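Local structure of transcriptional regulatory protein FixJ (Sinorhizobium meliloti, 1D5W) at residues P77-T82 with E113-A118. The protein activates transcription of nifA and fixK, and thereby of the nitrogen-fixation genes, once it has been switched on by its partner FixL. The protein carries 3 engineered substitutions. Numbering follows the deposited sequence.
Sequences PSIVIT and EAIERA
The methyl CD1 of Ile79 lies over one face of the peptide plane joining Ala114 to Ile115, while the ring of Pro77 presents its CB-CG edge to the carbonyl oxygen of Ala118. Here the last helix of a CheY-like receiver domain, 108-119, packs on its parallel five-stranded sheet. Strand 78-82 and the helical segment 113-118 run nearly antiparallel, at 157°, and their axes come as close as 9.0 Å. Ile79 has the reach for this separation: CG1 stands anti to its carbonyl carbon (chi1 -64°), and the extended branch carries CD1 to 3.4 Å from Ala114 O. That oxygen already accepts the helical bond from Ala118 N, so the methyl adds only apolar cover. Small residues suit the helix face: Ala114 and Ala118, one turn apart, both turn CB to the strand, and CD1 touches each of them, with Ala114 CB at 3.9 Å. The larger Ile115 flanks this pair and also touches Val52 and Phe28, its CG1 only brushing CD1. Farther along the strand, Thr82 OG1 hydrogen-bonds a phosphoryl oxygen of the phosphorylated aspartate at position 54, so the strand joins this hydrophobic core to the phosphorylation site. At the other end Pro77, compact and without polar side-chain atoms, closes the seam, its CB 3.4 Å from Ala118 O and 4.0 Å from Ala118 CB.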
# COMPACT_ATOMS: atom_id res chain seq x y z
N PRO A 77 -3.19 -14.44 -1.32
CA PRO A 77 -2.60 -13.32 -2.07
C PRO A 77 -3.70 -12.69 -2.92
O PRO A 77 -4.40 -13.38 -3.68
CB PRO A 77 -1.53 -13.99 -2.93
CG PRO A 77 -1.14 -15.21 -2.12
CD PRO A 77 -2.46 -15.70 -1.57
N SER A 78 -3.86 -11.37 -2.80
CA SER A 78 -4.93 -10.71 -3.52
C SER A 78 -4.52 -9.47 -4.28
O SER A 78 -3.68 -8.69 -3.84
CB SER A 78 -6.04 -10.34 -2.54
OG SER A 78 -6.54 -11.49 -1.89
N ILE A 79 -5.15 -9.29 -5.44
CA ILE A 79 -4.90 -8.13 -6.27
C ILE A 79 -6.25 -7.45 -6.46
O ILE A 79 -7.25 -8.12 -6.73
CB ILE A 79 -4.34 -8.52 -7.65
CG1 ILE A 79 -2.96 -9.18 -7.49
CG2 ILE A 79 -4.24 -7.28 -8.55
CD1 ILE A 79 -2.63 -10.15 -8.61
N VAL A 80 -6.28 -6.13 -6.30
CA VAL A 80 -7.51 -5.41 -6.49
C VAL A 80 -7.39 -4.69 -7.82
O VAL A 80 -6.35 -4.11 -8.11
CB VAL A 80 -7.72 -4.34 -5.41
CG1 VAL A 80 -9.02 -3.57 -5.67
CG2 VAL A 80 -7.75 -4.99 -4.04
N ILE A 81 -8.42 -4.77 -8.67
CA ILE A 81 -8.38 -4.05 -9.93
C ILE A 81 -9.61 -3.17 -9.93
O ILE A 81 -10.66 -3.57 -9.42
CB ILE A 81 -8.37 -4.98 -11.18
CG1 ILE A 81 -9.52 -5.99 -11.11
CG2 ILE A 81 -6.98 -5.65 -11.33
CD1 ILE A 81 -9.71 -6.79 -12.40
N THR A 82 -9.50 -1.97 -10.49
CA THR A 82 -10.63 -1.04 -10.47
C THR A 82 -10.50 0.08 -11.49
O THR A 82 -9.40 0.54 -11.83
CB THR A 82 -10.76 -0.39 -9.08
OG1 THR A 82 -11.96 0.39 -9.02
CG2 THR A 82 -9.56 0.56 -8.83
N GLU A 113 1.36 -10.59 -15.07
CA GLU A 113 2.58 -10.48 -14.27
C GLU A 113 2.26 -10.32 -12.79
O GLU A 113 2.94 -10.88 -11.93
CB GLU A 113 3.44 -9.30 -14.72
CG GLU A 113 3.88 -9.34 -16.17
CD GLU A 113 4.82 -8.20 -16.52
OE1 GLU A 113 6.01 -8.26 -16.12
OE2 GLU A 113 4.37 -7.23 -17.18
N ALA A 114 1.22 -9.54 -12.48
CA ALA A 114 0.88 -9.37 -11.08
C ALA A 114 0.34 -10.71 -10.51
O ALA A 114 0.58 -11.04 -9.35
CB ALA A 114 -0.12 -8.24 -10.91
N ILE A 115 -0.36 -11.49 -11.33
CA ILE A 115 -0.85 -12.77 -10.83
C ILE A 115 0.33 -13.69 -10.61
O ILE A 115 0.44 -14.36 -9.58
CB ILE A 115 -1.86 -13.45 -11.80
CG1 ILE A 115 -3.21 -12.71 -11.76
CG2 ILE A 115 -2.08 -14.91 -11.39
CD1 ILE A 115 -4.06 -12.85 -13.03
N GLU A 116 1.24 -13.71 -11.58
CA GLU A 116 2.42 -14.57 -11.45
C GLU A 116 3.19 -14.18 -10.17
O GLU A 116 3.65 -15.04 -9.42
CB GLU A 116 3.32 -14.41 -12.68
CG GLU A 116 2.81 -15.12 -13.93
CD GLU A 116 3.53 -14.65 -15.19
OE1 GLU A 116 3.40 -15.32 -16.25
OE2 GLU A 116 4.21 -13.60 -15.13
N ARG A 117 3.30 -12.87 -9.94
CA ARG A 117 3.98 -12.36 -8.76
C ARG A 117 3.29 -12.80 -7.48
O ARG A 117 3.92 -13.37 -6.59
CB ARG A 117 4.04 -10.83 -8.79
CG ARG A 117 5.42 -10.30 -9.07
CD ARG A 117 5.52 -8.81 -8.81
NE ARG A 117 6.93 -8.43 -8.69
CZ ARG A 117 7.73 -8.84 -7.70
NH1 ARG A 117 7.26 -9.63 -6.74
NH2 ARG A 117 9.00 -8.46 -7.68
N ALA A 118 1.99 -12.53 -7.38
CA ALA A 118 1.23 -12.91 -6.20
C ALA A 118 1.27 -14.43 -5.92
O ALA A 118 1.16 -14.86 -4.77
CB ALA A 118 -0.23 -12.46 -6.34